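Local atomic coordinates of putative fimbrial associated sortase-like protein (Corynebacterium diphtheriae, PDB entry 6BWE), a protein that probably joins pilin subunits into pili as a class C sortase, a membrane-bound cysteine transpeptidase of which this chain carries the sortase domain. Residues E32-Y37 against Q66-Q71; D146-T151 against Y159-I164; N180-T185 against A203-L208. The protein carries 2 engineered substitutions. One frame throughout, in Å; residues are numbered along the deposited sequence.

Overall arrangement
Interactions 2 and 3 belong to one sheet, whereas interaction 1 packs the N-terminal helix 24-39 against the loop that leads into strand 77-83. The centres of interactions 2 and 3 lie 8 Å apart, and strands 155-167 and 198-206 are neighbours. Two probable hydrogen bonds tie them: Tyr-159 OH to Asp-182 OD1 at 2.8 Å and Asp-162 OD2 to His-204 ND1 at 2.7 Å. Interaction 1 is centred about 23 Å from interaction 2 and 20 Å from interaction 3, without touching either. All three lie away from the predicted catalytic His-127 and Cys-189; strand 183-187 of interaction 3 ends just before that cysteine, which is S-hydroxylated in this crystal.

Interaction 1: residues E32-Y37 against Q66-Q71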
ATOM      1  N   GLU A  32      18.407  -8.693  -1.050  1.00 23.71           N
ATOM      2  CA  GLU A  32      18.408  -7.692  -0.018  0.60 25.25           C
ATOM      3  C   GLU A  32      17.667  -6.438  -0.474  1.00 24.29           C
ATOM      4  O   GLU A  32      16.869  -5.872   0.269  1.00 24.23           O
ATOM      5  CB  GLU A  32      19.843  -7.347   0.421  0.60 27.58           C
ATOM      6  CG  GLU A  32      20.348  -8.265   1.533  0.60 29.36           C
ATOM      7  CD  GLU A  32      19.582  -8.042   2.841  0.60 31.13           C
ATOM      8  OE1 GLU A  32      19.754  -6.954   3.467  0.60 34.51           O
ATOM      9  OE2 GLU A  32      18.765  -8.923   3.225  0.60 30.65           O
ATOM     10  N   ALA A  33      17.960  -5.997  -1.693  1.00 22.88           N
ATOM     11  CA  ALA A  33      17.255  -4.825  -2.232  1.00 22.73           C
ATOM     12  C   ALA A  33      15.748  -5.046  -2.276  1.00 21.40           C
ATOM     13  O   ALA A  33      14.968  -4.115  -2.014  1.00 21.31           O
ATOM     14  CB  ALA A  33      17.762  -4.467  -3.616  1.00 23.15           C
ATOM     15  N   ALA A  34      15.323  -6.253  -2.631  1.00 19.84           N
ATOM     16  CA  ALA A  34      13.875  -6.537  -2.683  1.00 19.78           C
ATOM     17  C   ALA A  34      13.225  -6.612  -1.306  1.00 20.89           C
ATOM     18  O   ALA A  34      12.058  -6.217  -1.133  1.00 21.72           O
ATOM     19  CB  ALA A  34      13.617  -7.820  -3.412  1.00 19.22           C
ATOM     20  N   ARG A  35      13.942  -7.139  -0.341  1.00 21.02           N
ATOM     21  CA  ARG A  35      13.480  -7.079   1.059  1.00 23.26           C
ATOM     22  C   ARG A  35      13.342  -5.631   1.562  1.00 22.89           C
ATOM     23  O   ARG A  35      12.369  -5.305   2.233  1.00 23.08           O
ATOM     24  CB  ARG A  35      14.418  -7.825   1.997  1.00 24.04           C
ATOM     25  CG  ARG A  35      14.400  -9.311   1.839  1.00 25.33           C
ATOM     26  CD  ARG A  35      15.417  -9.967   2.774  1.00 27.12           C
ATOM     27  NE  ARG A  35      15.660 -11.307   2.261  1.00 29.80           N
ATOM     28  CZ  ARG A  35      16.810 -11.782   1.774  1.00 29.73           C
ATOM     29  NH1 ARG A  35      17.927 -11.057   1.751  1.00 30.57           N
ATOM     30  NH2 ARG A  35      16.826 -13.030   1.323  1.00 30.46           N
ATOM     31  N   GLN A  36      14.297  -4.776   1.227  1.00 23.36           N
ATOM     32  CA  GLN A  36      14.194  -3.344   1.537  1.00 24.06           C
ATOM     33  C   GLN A  36      12.949  -2.695   0.856  1.00 23.21           C
ATOM     34  O   GLN A  36      12.173  -1.944   1.503  1.00 22.82           O
ATOM     35  CB  GLN A  36      15.466  -2.612   1.109  1.00 25.84           C
ATOM     36  CG  GLN A  36      15.385  -1.103   1.329  1.00 28.67           C
ATOM     37  CD  GLN A  36      16.656  -0.351   1.039  1.00 32.08           C
ATOM     38  OE1 GLN A  36      17.275   0.254   1.936  1.00 37.23           O
ATOM     39  NE2 GLN A  36      17.034  -0.334  -0.207  1.00 32.23           N
ATOM     40  N   TYR A  37      12.756  -2.994  -0.429  1.00 21.39           N
ATOM     41  CA  TYR A  37      11.574  -2.540  -1.160  1.00 20.88           C
ATOM     42  C   TYR A  37      10.304  -2.959  -0.394  1.00 21.06           C
ATOM     43  O   TYR A  37       9.417  -2.130  -0.134  1.00 20.22           O
ATOM     44  CB  TYR A  37      11.550  -3.051  -2.616  1.00 20.05           C
ATOM     45  CG  TYR A  37      10.234  -2.779  -3.292  1.00 19.28           C
ATOM     46  CD1 TYR A  37       9.995  -1.597  -3.943  1.00 18.93           C
ATOM     47  CD2 TYR A  37       9.178  -3.685  -3.167  1.00 18.98           C
ATOM     48  CE1 TYR A  37       8.758  -1.314  -4.495  1.00 19.25           C
ATOM     49  CE2 TYR A  37       7.936  -3.416  -3.713  1.00 18.59           C
ATOM     50  CZ  TYR A  37       7.716  -2.246  -4.370  1.00 18.89           C
ATOM     51  OH  TYR A  37       6.468  -2.007  -4.913  1.00 19.03           O
ATOM     52  N   GLN A  66      12.667  -1.870 -11.135  1.00 22.19           N
ATOM     53  CA  GLN A  66      14.090  -2.167 -10.962  1.00 24.71           C
ATOM     54  C   GLN A  66      14.352  -3.382 -10.057  1.00 22.91           C
ATOM     55  O   GLN A  66      15.451  -3.949 -10.079  1.00 23.07           O
ATOM     56  CB  GLN A  66      14.803  -0.939 -10.388  1.00 27.42           C
ATOM     57  CG  GLN A  66      14.727   0.271 -11.278  1.00 31.55           C
ATOM     58  CD  GLN A  66      15.440   1.442 -10.626  1.00 36.90           C
ATOM     59  OE1 GLN A  66      16.633   1.347 -10.330  1.00 43.46           O
ATOM     60  NE2 GLN A  66      14.720   2.515 -10.357  1.00 40.23           N
ATOM     61  N   GLN A  67      13.365  -3.793  -9.246  1.00 20.61           N
ATOM     62  CA  GLN A  67      13.619  -4.879  -8.290  1.00 20.64           C
ATOM     63  C   GLN A  67      13.569  -6.210  -9.035  1.00 20.32           C
ATOM     64  O   GLN A  67      12.815  -6.365 -10.000  1.00 21.56           O
ATOM     65  CB  GLN A  67      12.635  -4.889  -7.152  1.00 20.33           C
ATOM     66  CG  GLN A  67      12.584  -3.574  -6.358  1.00 20.03           C
ATOM     67  CD  GLN A  67      13.914  -3.192  -5.727  1.00 20.66           C
ATOM     68  OE1 GLN A  67      14.713  -4.066  -5.340  1.00 21.03           O
ATOM     69  NE2 GLN A  67      14.140  -1.873  -5.549  1.00 21.59           N
ATOM     70  N   LEU A  68      14.351  -7.155  -8.546  1.00 19.96           N
ATOM     71  CA  LEU A  68      14.486  -8.471  -9.120  1.00 20.13           C
ATOM     72  C   LEU A  68      14.859  -8.417 -10.605  1.00 20.22           C
ATOM     73  O   LEU A  68      14.419  -9.257 -11.389  1.00 20.91           O
ATOM     74  CB  LEU A  68      13.237  -9.318  -8.862  1.00 19.93           C
ATOM     75  CG  LEU A  68      12.833  -9.469  -7.388  1.00 20.05           C
ATOM     76  CD1 LEU A  68      11.543 -10.226  -7.277  1.00 20.11           C
ATOM     77  CD2 LEU A  68      13.913 -10.161  -6.599  1.00 20.16           C
ATOM     78  N   ASN A  69      15.694  -7.454 -10.971  1.00 20.53           N
ATOM     79  CA  ASN A  69      16.016  -7.197 -12.384  1.00 21.04           C
ATOM     80  C   ASN A  69      17.395  -6.566 -12.515  1.00 21.38           C
ATOM     81  O   ASN A  69      17.548  -5.457 -13.064  1.00 20.36           O
ATOM     82  CB  ASN A  69      14.936  -6.297 -12.929  1.00 21.69           C
ATOM     83  CG  ASN A  69      15.074  -5.969 -14.396  1.00 22.80           C
ATOM     84  OD1 ASN A  69      15.729  -6.676 -15.167  1.00 24.04           O
ATOM     85  ND2 ASN A  69      14.386  -4.879 -14.801  1.00 23.89           N
ATOM     86  N   PRO A  70      18.428  -7.263 -12.029  1.00 21.99           N
ATOM     87  CA  PRO A  70      19.779  -6.702 -12.094  1.00 23.32           C
ATOM     88  C   PRO A  70      20.283  -6.623 -13.539  1.00 24.39           C
ATOM     89  O   PRO A  70      21.105  -5.807 -13.846  1.00 25.46           O
ATOM     90  CB  PRO A  70      20.621  -7.737 -11.317  1.00 23.12           C
ATOM     91  CG  PRO A  70      19.886  -8.993 -11.518  1.00 22.95           C
ATOM     92  CD  PRO A  70      18.440  -8.567 -11.375  1.00 22.33           C
ATOM     93  N   GLN A  71      19.755  -7.465 -14.405  1.00 26.13           N
ATOM     94  CA  GLN A  71      20.052  -7.414 -15.818  1.00 29.13           C
ATOM     95  C   GLN A  71      19.401  -6.171 -16.487  1.00 30.70           C
ATOM     96  O   GLN A  71      19.704  -5.903 -17.626  1.00 30.74           O
ATOM     97  CB  GLN A  71      19.685  -8.757 -16.501  1.00 29.10           C
ATOM     98  CG  GLN A  71      18.185  -9.142 -16.590  1.00 29.05           C
ATOM     99  CD  GLN A  71      17.560  -9.747 -15.327  1.00 29.37           C
ATOM    100  OE1 GLN A  71      18.034  -9.541 -14.202  1.00 29.42           O
ATOM    101  NE2 GLN A  71      16.477 -10.497 -15.517  1.00 27.88           N
TER
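Ala-33, on helix 24-39, meets the side-chain amide of Gln-67: its CB lies 3.5 Å from Gln-67 OE1. The same oxygen is 3.3 Å from Ala-33 O, but both are acceptors and no bond joins them. Ala-33 O instead receives the helical N-H of Tyr-37, the N-O distance being 2.9 Å. Next along, Ala-34 presents its methyl group to Leu-68, with CB 4.0 Å from Leu-68 CD2, and Val-30 of the same helix also touches that leucine. One turn beyond Ala-33, Tyr-37 packs on the aliphatic part of Gln-67, its CB and CG each 3.9 Å from Gln-67 CG. The glutamine passes the ring at a slant, with ring and amide planes 28° apart. A bend at the second torsion of Gln-67 (chi2 -60°) sets OE1 beside Ala-33 and NE2 nearer Tyr-37 CB. Gln-67 and Leu-68 are the central residues of a type II turn spanning Gln-66 to Asn-69, so both side chains reach the helix from one corner of the loop. With no hydrogen bond or salt bridge across it, this helix-to-loop contact rests on van der Waals packing, while Gln-67 NE2 finds its hydrogen bond in Asp-63 of helix 59-66; the OE1 approach to Ala-33 O adds no attraction.

Interaction 2: residues D146-T151 against Y159-I164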
ATOM      1  N   ASP A 146      -1.146 -28.665   0.044  1.00 29.66           N
ATOM      2  CA  ASP A 146      -0.299 -28.835  -1.147  1.00 29.38           C
ATOM      3  C   ASP A 146       0.892 -27.868  -1.076  1.00 27.85           C
ATOM      4  O   ASP A 146       0.754 -26.775  -0.546  1.00 26.90           O
ATOM      5  CB  ASP A 146      -1.082 -28.590  -2.432  1.00 29.41           C
ATOM      6  CG  ASP A 146      -2.022 -29.761  -2.809  1.00 32.38           C
ATOM      7  OD1 ASP A 146      -2.083 -30.816  -2.093  1.00 30.96           O
ATOM      8  OD2 ASP A 146      -2.670 -29.613  -3.878  1.00 31.92           O
ATOM      9  N   PRO A 147       2.059 -28.270  -1.591  1.00 26.54           N
ATOM     10  CA  PRO A 147       3.192 -27.352  -1.597  1.00 26.41           C
ATOM     11  C   PRO A 147       3.250 -26.443  -2.836  1.00 25.48           C
ATOM     12  O   PRO A 147       2.813 -26.824  -3.936  1.00 24.72           O
ATOM     13  CB  PRO A 147       4.381 -28.297  -1.603  1.00 26.93           C
ATOM     14  CG  PRO A 147       3.907 -29.438  -2.424  1.00 26.92           C
ATOM     15  CD  PRO A 147       2.470 -29.613  -2.037  1.00 27.78           C
ATOM     16  N   ILE A 148       3.797 -25.261  -2.623  1.00 24.14           N
ATOM     17  CA  ILE A 148       4.066 -24.272  -3.674  1.00 24.32           C
ATOM     18  C   ILE A 148       5.516 -23.853  -3.509  1.00 23.82           C
ATOM     19  O   ILE A 148       5.922 -23.531  -2.387  1.00 24.76           O
ATOM     20  CB  ILE A 148       3.167 -23.041  -3.495  1.00 24.78           C
ATOM     21  CG1 ILE A 148       1.687 -23.426  -3.705  1.00 25.64           C
ATOM     22  CG2 ILE A 148       3.570 -21.914  -4.434  1.00 23.89           C
ATOM     23  CD1 ILE A 148       0.730 -22.412  -3.102  1.00 25.82           C
ATOM     24  N   TYR A 149       6.300 -23.883  -4.591  1.00 22.95           N
ATOM     25  CA  TYR A 149       7.720 -23.512  -4.535  1.00 22.62           C
ATOM     26  C   TYR A 149       7.977 -22.257  -5.372  1.00 22.69           C
ATOM     27  O   TYR A 149       7.638 -22.239  -6.558  1.00 22.28           O
ATOM     28  CB  TYR A 149       8.597 -24.636  -5.069  1.00 23.49           C
ATOM     29  CG  TYR A 149       8.394 -25.956  -4.337  1.00 24.51           C
ATOM     30  CD1 TYR A 149       9.200 -26.316  -3.272  1.00 25.40           C
ATOM     31  CD2 TYR A 149       7.359 -26.806  -4.686  1.00 25.02           C
ATOM     32  CE1 TYR A 149       9.032 -27.540  -2.605  1.00 26.37           C
ATOM     33  CE2 TYR A 149       7.161 -28.012  -4.023  1.00 25.73           C
ATOM     34  CZ  TYR A 149       7.992 -28.376  -2.982  1.00 26.76           C
ATOM     35  OH  TYR A 149       7.761 -29.571  -2.317  1.00 26.65           O
ATOM     36  N   ILE A 150       8.615 -21.244  -4.786  1.00 21.98           N
ATOM     37  CA  ILE A 150       8.951 -20.036  -5.511  1.00 22.56           C
ATOM     38  C   ILE A 150      10.460 -20.022  -5.641  1.00 22.69           C
ATOM     39  O   ILE A 150      11.159 -20.147  -4.643  1.00 22.75           O
ATOM     40  CB  ILE A 150       8.456 -18.762  -4.796  1.00 24.41           C
ATOM     41  CG1 ILE A 150       6.929 -18.726  -4.856  1.00 25.29           C
ATOM     42  CG2 ILE A 150       9.029 -17.529  -5.504  1.00 23.84           C
ATOM     43  CD1 ILE A 150       6.314 -17.637  -4.049  1.00 26.99           C
ATOM     44  N   THR A 151      10.946 -19.887  -6.865  1.00 22.40           N
ATOM     45  CA  THR A 151      12.366 -19.734  -7.089  1.00 22.92           C
ATOM     46  C   THR A 151      12.640 -18.300  -7.495  1.00 22.25           C
ATOM     47  O   THR A 151      12.035 -17.796  -8.425  1.00 21.03           O
ATOM     48  CB  THR A 151      12.877 -20.724  -8.127  1.00 24.15           C
ATOM     49  OG1 THR A 151      12.553 -22.065  -7.695  1.00 25.27           O
ATOM     50  CG2 THR A 151      14.371 -20.633  -8.276  1.00 25.23           C
ATOM     51  N   TYR A 159       6.080 -22.937   0.307  1.00 23.47           N
ATOM     52  CA  TYR A 159       4.853 -22.540   0.978  1.00 24.70           C
ATOM     53  C   TYR A 159       3.921 -23.730   0.994  1.00 25.44           C
ATOM     54  O   TYR A 159       4.035 -24.619   0.139  1.00 25.66           O
ATOM     55  CB  TYR A 159       4.212 -21.364   0.234  1.00 24.20           C
ATOM     56  CG  TYR A 159       5.015 -20.102   0.419  1.00 23.95           C
ATOM     57  CD1 TYR A 159       4.659 -19.178   1.397  1.00 24.53           C
ATOM     58  CD2 TYR A 159       6.160 -19.850  -0.354  1.00 24.65           C
ATOM     59  CE1 TYR A 159       5.422 -18.038   1.624  1.00 24.91           C
ATOM     60  CE2 TYR A 159       6.942 -18.709  -0.132  1.00 24.71           C
ATOM     61  CZ  TYR A 159       6.559 -17.811   0.852  1.00 24.56           C
ATOM     62  OH  TYR A 159       7.292 -16.690   1.125  1.00 25.48           O
ATOM     63  N   GLU A 160       2.987 -23.733   1.943  1.00 26.32           N
ATOM     64  CA  GLU A 160       1.995 -24.790   2.039  1.00 27.42           C
ATOM     65  C   GLU A 160       0.587 -24.188   2.114  1.00 25.79           C
ATOM     66  O   GLU A 160       0.343 -23.304   2.919  1.00 25.61           O
ATOM     67  CB  GLU A 160       2.337 -25.645   3.273  1.00 30.42           C
ATOM     68  CG  GLU A 160       1.217 -26.493   3.798  1.00 32.99           C
ATOM     69  CD  GLU A 160       1.635 -27.347   4.993  1.00 37.06           C
ATOM     70  OE1 GLU A 160       2.824 -27.761   5.083  1.00 38.41           O
ATOM     71  OE2 GLU A 160       0.755 -27.600   5.832  1.00 40.88           O
ATOM     72  N   VAL A 161      -0.339 -24.708   1.310  1.00 24.73           N
ATOM     73  CA  VAL A 161      -1.677 -24.136   1.188  1.00 26.10           C
ATOM     74  C   VAL A 161      -2.461 -24.308   2.474  1.00 28.17           C
ATOM     75  O   VAL A 161      -2.475 -25.402   3.034  1.00 27.46           O
ATOM     76  CB  VAL A 161      -2.489 -24.766   0.026  1.00 26.14           C
ATOM     77  CG1 VAL A 161      -3.914 -24.211  -0.026  1.00 26.24           C
ATOM     78  CG2 VAL A 161      -1.780 -24.509  -1.306  1.00 25.37           C
ATOM     79  N   ASP A 162      -3.082 -23.223   2.934  1.00 28.41           N
ATOM     80  CA  ASP A 162      -3.870 -23.247   4.181  1.00 30.96           C
ATOM     81  C   ASP A 162      -5.279 -22.654   4.059  1.00 31.35           C
ATOM     82  O   ASP A 162      -6.041 -22.723   5.014  1.00 32.44           O
ATOM     83  CB  ASP A 162      -3.113 -22.571   5.342  1.00 31.65           C
ATOM     84  CG  ASP A 162      -2.771 -21.111   5.059  1.00 31.50           C
ATOM     85  OD1 ASP A 162      -3.662 -20.325   4.736  1.00 31.61           O
ATOM     86  OD2 ASP A 162      -1.591 -20.748   5.166  1.00 34.54           O
ATOM     87  N   ALA A 163      -5.637 -22.095   2.906  1.00 30.81           N
ATOM     88  CA  ALA A 163      -6.968 -21.523   2.707  1.00 30.03           C
ATOM     89  C   ALA A 163      -7.281 -21.384   1.217  1.00 29.75           C
ATOM     90  O   ALA A 163      -6.417 -21.069   0.382  1.00 26.93           O
ATOM     91  CB  ALA A 163      -7.124 -20.185   3.418  1.00 30.06           C
ATOM     92  N   ILE A 164      -8.535 -21.674   0.908  1.00 29.70           N
ATOM     93  CA  ILE A 164      -9.063 -21.699  -0.441  1.00 30.02           C
ATOM     94  C   ILE A 164     -10.415 -21.002  -0.370  1.00 30.24           C
ATOM     95  O   ILE A 164     -11.310 -21.501   0.289  1.00 30.08           O
ATOM     96  CB  ILE A 164      -9.206 -23.132  -0.964  1.00 31.08           C
ATOM     97  CG1 ILE A 164      -7.838 -23.793  -1.096  1.00 31.20           C
ATOM     98  CG2 ILE A 164      -9.903 -23.137  -2.327  1.00 31.71           C
ATOM     99  CD1 ILE A 164      -7.886 -25.278  -1.405  1.00 31.62           C
TER
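Ile-148 and Val-161 form the closest apolar meeting, with Ile-148 CD1 3.7 Å from Val-161 CG2. The isoleucine's CG1 branch stands anti to its carbonyl carbon (chi1 -65°), and the terminal methyl carried on it reaches the valine diagonally. Ile-148 is directly paired with Tyr-159, and on their shared side of the sheet Ile-148 CB lies 4.2 Å from Tyr-159 CB. Further along that side, Ile-150 CD1 approaches the tyrosine ring at CE2, 4.1 Å away. Ile-184, on strand 183-187, touches all three of Ile-148, Ile-150 and Tyr-159, which places this side in the interior of the sortase beta-barrel. The two strands form an antiparallel hairpin. Around the hydrogen-bonded pair, Ile-148 N gives to Tyr-159 O and Tyr-159 N to Ile-148 O, each at 2.8 Å. Pro-147 and Glu-160, whose side chains share the other face, form the adjoining non-hydrogen-bonded pair; between the strands Pro-147 CA lies 3.3 Å from Tyr-159 O in a CH...O contact. At the polar edge, Val-161 N binds Asp-146 O at 3.0 Å, while Asp-146 OD2 is hydrogen-bonded to the Thr-85 hydroxyl and the backbone N of Lys-143.

Interaction 3: residues N180-T185 against A203-L208; sequences NKDQIT and AHRVDL
Asp-182 and Arg-205 are brought together by their torsions: the aspartate holds CG opposite its backbone nitrogen (chi1 175°), and the arginine, with CG likewise anti to N, bends at its second torsion (chi2 81°) to curl back over the carboxylate. The resulting salt bridge joins Arg-205 NH1 to Asp-182 OD2 at 2.9 Å. OD2 sits at the guanidinium edge, near its plane, and is met nearly end-on along its C-O bond, with the two planar groups 76° apart. Arg-205 CB, 3.5 Å from Asp-182 CG, lies over a face of the carboxylate, while the NH1 end comes round to OD2. The buried carboxylate has further partners, Gly-117 N at OD2 and the Tyr-159 hydroxyl at OD1, which together would fix its rotation and favour the charged form. Strands 183-187 and 198-206 form an antiparallel hairpin of the sortase barrel, the predicted nucleophile Cys-189 lying in the connection between them. Ile-184 and Ala-203 make the hydrogen-bonded pair, Ala-203 N to Ile-184 O at 2.8 Å and Ile-184 N to Ala-203 O at 2.9 Å. Their side chains touch between Ile-184 CG1 and Ala-203 CB, 3.9 Å apart. Beside them Gln-183 and His-204 form the non-hydrogen-bonded pair, and Arg-205 N reaches Asp-182 O at 2.9 Å.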
ATOM      1  N   ASN A 180       2.911 -11.100  11.736  1.00 37.20           N
ATOM      2  CA  ASN A 180       3.530 -12.344  12.230  1.00 37.97           C
ATOM      3  C   ASN A 180       3.498 -13.568  11.289  1.00 36.71           C
ATOM      4  O   ASN A 180       3.781 -14.680  11.733  1.00 36.77           O
ATOM      5  CB  ASN A 180       2.834 -12.754  13.533  1.00 40.92           C
ATOM      6  CG  ASN A 180       2.867 -11.654  14.579  1.00 42.95           C
ATOM      7  OD1 ASN A 180       1.827 -11.227  15.053  1.00 48.06           O
ATOM      8  ND2 ASN A 180       4.054 -11.155  14.893  1.00 44.67           N
ATOM      9  N   LYS A 181       3.140 -13.401  10.011  1.00 35.33           N
ATOM     10  CA  LYS A 181       3.150 -14.540   9.068  1.00 33.15           C
ATOM     11  C   LYS A 181       3.838 -14.166   7.763  1.00 30.08           C
ATOM     12  O   LYS A 181       3.826 -13.013   7.328  1.00 29.20           O
ATOM     13  CB  LYS A 181       1.734 -15.027   8.729  1.00 35.75           C
ATOM     14  CG  LYS A 181       0.844 -15.505   9.875  1.00 38.49           C
ATOM     15  CD  LYS A 181      -0.616 -15.530   9.407  1.00 39.97           C
ATOM     16  CE  LYS A 181      -1.601 -15.783  10.539  1.00 42.81           C
ATOM     17  NZ  LYS A 181      -1.420 -17.139  11.127  1.00 44.59           N
ATOM     18  N   ASP A 182       4.404 -15.188   7.142  1.00 28.23           N
ATOM     19  CA  ASP A 182       5.023 -15.112   5.834  1.00 27.09           C
ATOM     20  C   ASP A 182       4.062 -15.922   4.929  1.00 26.53           C
ATOM     21  O   ASP A 182       3.959 -17.149   5.043  1.00 24.28           O
ATOM     22  CB  ASP A 182       6.434 -15.695   5.959  1.00 27.68           C
ATOM     23  CG  ASP A 182       7.164 -15.788   4.651  1.00 26.91           C
ATOM     24  OD1 ASP A 182       6.560 -15.628   3.576  1.00 26.56           O
ATOM     25  OD2 ASP A 182       8.376 -16.034   4.710  1.00 27.23           O
ATOM     26  N   GLN A 183       3.292 -15.199   4.107  1.00 24.94           N
ATOM     27  CA  GLN A 183       2.208 -15.793   3.321  1.00 25.59           C
ATOM     28  C   GLN A 183       2.309 -15.382   1.871  1.00 25.22           C
ATOM     29  O   GLN A 183       2.956 -14.363   1.556  1.00 23.79           O
ATOM     30  CB  GLN A 183       0.854 -15.274   3.796  1.00 26.79           C
ATOM     31  CG  GLN A 183       0.564 -15.438   5.257  1.00 28.15           C
ATOM     32  CD  GLN A 183      -0.802 -14.906   5.601  1.00 28.09           C
ATOM     33  OE1 GLN A 183      -1.748 -15.683   5.714  1.00 29.16           O
ATOM     34  NE2 GLN A 183      -0.923 -13.579   5.752  1.00 28.90           N
ATOM     35  N   ILE A 184       1.647 -16.162   1.017  1.00 24.38           N
ATOM     36  CA  ILE A 184       1.375 -15.793  -0.387  1.00 24.38           C
ATOM     37  C   ILE A 184      -0.060 -16.183  -0.735  1.00 24.22           C
ATOM     38  O   ILE A 184      -0.605 -17.119  -0.144  1.00 24.86           O
ATOM     39  CB  ILE A 184       2.299 -16.508  -1.396  1.00 24.61           C
ATOM     40  CG1 ILE A 184       2.200 -18.037  -1.292  1.00 25.40           C
ATOM     41  CG2 ILE A 184       3.724 -16.042  -1.206  1.00 25.35           C
ATOM     42  CD1 ILE A 184       2.841 -18.737  -2.478  1.00 26.87           C
ATOM     43  N   THR A 185      -0.642 -15.483  -1.700  1.00 22.81           N
ATOM     44  CA  THR A 185      -1.936 -15.817  -2.265  1.00 22.50           C
ATOM     45  C   THR A 185      -1.805 -15.836  -3.775  1.00 22.19           C
ATOM     46  O   THR A 185      -1.230 -14.925  -4.380  1.00 21.19           O
ATOM     47  CB  THR A 185      -3.076 -14.882  -1.782  1.00 23.59           C
ATOM     48  OG1 THR A 185      -3.359 -15.136  -0.392  1.00 23.11           O
ATOM     49  CG2 THR A 185      -4.373 -15.092  -2.581  1.00 25.01           C
ATOM     50  N   ALA A 203      -1.292 -19.507   1.183  1.00 22.72           N
ATOM     51  CA  ALA A 203      -0.297 -20.452   1.674  1.00 23.71           C
ATOM     52  C   ALA A 203       0.686 -19.774   2.596  1.00 24.90           C
ATOM     53  O   ALA A 203       0.881 -18.562   2.462  1.00 24.48           O
ATOM     54  CB  ALA A 203       0.423 -21.075   0.492  1.00 22.85           C
ATOM     55  N   HIS A 204       1.306 -20.538   3.518  1.00 24.77           N
ATOM     56  CA  HIS A 204       2.236 -19.981   4.480  1.00 26.05           C
ATOM     57  C   HIS A 204       3.595 -20.634   4.301  1.00 25.91           C
ATOM     58  O   HIS A 204       3.691 -21.763   3.856  1.00 25.80           O
ATOM     59  CB  HIS A 204       1.726 -20.138   5.942  1.00 28.22           C
ATOM     60  CG  HIS A 204       1.541 -21.563   6.367  1.00 29.45           C
ATOM     61  ND1 HIS A 204       0.363 -22.256   6.161  1.00 30.74           N
ATOM     62  CD2 HIS A 204       2.407 -22.446   6.919  1.00 30.78           C
ATOM     63  CE1 HIS A 204       0.514 -23.504   6.580  1.00 30.66           C
ATOM     64  NE2 HIS A 204       1.745 -23.645   7.040  1.00 31.10           N
ATOM     65  N   ARG A 205       4.646 -19.910   4.668  1.00 26.37           N
ATOM     66  CA  ARG A 205       6.007 -20.376   4.511  1.00 26.88           C
ATOM     67  C   ARG A 205       6.269 -21.590   5.410  1.00 28.16           C
ATOM     68  O   ARG A 205       5.811 -21.631   6.539  1.00 28.02           O
ATOM     69  CB  ARG A 205       6.959 -19.261   4.881  1.00 27.56           C
ATOM     70  CG  ARG A 205       8.430 -19.544   4.615  1.00 27.92           C
ATOM     71  CD  ARG A 205       8.817 -19.325   3.160  1.00 27.59           C
ATOM     72  NE  ARG A 205      10.264 -19.442   3.059  1.00 27.96           N
ATOM     73  CZ  ARG A 205      11.149 -18.481   3.353  1.00 28.02           C
ATOM     74  NH1 ARG A 205      10.785 -17.257   3.703  1.00 27.75           N
ATOM     75  NH2 ARG A 205      12.433 -18.759   3.241  1.00 28.87           N
ATOM     76  N   VAL A 206       7.002 -22.564   4.895  1.00 28.79           N
ATOM     77  CA  VAL A 206       7.391 -23.733   5.674  1.00 30.27           C
ATOM     78  C   VAL A 206       8.839 -24.029   5.372  1.00 32.34           C
ATOM     79  O   VAL A 206       9.387 -23.547   4.371  1.00 31.67           O
ATOM     80  CB  VAL A 206       6.513 -24.982   5.362  1.00 30.38           C
ATOM     81  CG1 VAL A 206       5.083 -24.749   5.800  1.00 30.54           C
ATOM     82  CG2 VAL A 206       6.573 -25.388   3.890  1.00 30.13           C
ATOM     83  N   ASP A 207       9.467 -24.832   6.229  1.00 34.65           N
ATOM     84  CA  ASP A 207      10.863 -25.205   6.016  1.00 38.42           C
ATOM     85  C   ASP A 207      10.961 -26.057   4.755  1.00 37.64           C
ATOM     86  O   ASP A 207      10.058 -26.822   4.434  1.00 37.20           O
ATOM     87  CB  ASP A 207      11.425 -26.003   7.210  1.00 41.52           C
ATOM     88  CG  ASP A 207      11.576 -25.171   8.472  1.00 44.41           C
ATOM     89  OD1 ASP A 207      11.602 -23.920   8.406  1.00 46.53           O
ATOM     90  OD2 ASP A 207      11.706 -25.789   9.551  1.00 50.37           O
ATOM     91  N   LEU A 208      12.061 -25.902   4.038  1.00 40.23           N
ATOM     92  CA  LEU A 208      12.287 -26.633   2.808  1.00 42.93           C
ATOM     93  C   LEU A 208      13.274 -27.760   3.062  1.00 46.04           C
ATOM     94  O   LEU A 208      14.401 -27.472   3.434  1.00 47.70           O
ATOM     95  CB  LEU A 208      12.873 -25.679   1.765  1.00 43.40           C
ATOM     96  CG  LEU A 208      13.347 -26.341   0.470  1.00 44.68           C
ATOM     97  CD1 LEU A 208      12.221 -27.149  -0.188  1.00 45.93           C
ATOM     98  CD2 LEU A 208      13.888 -25.274  -0.456  1.00 44.84           C
TER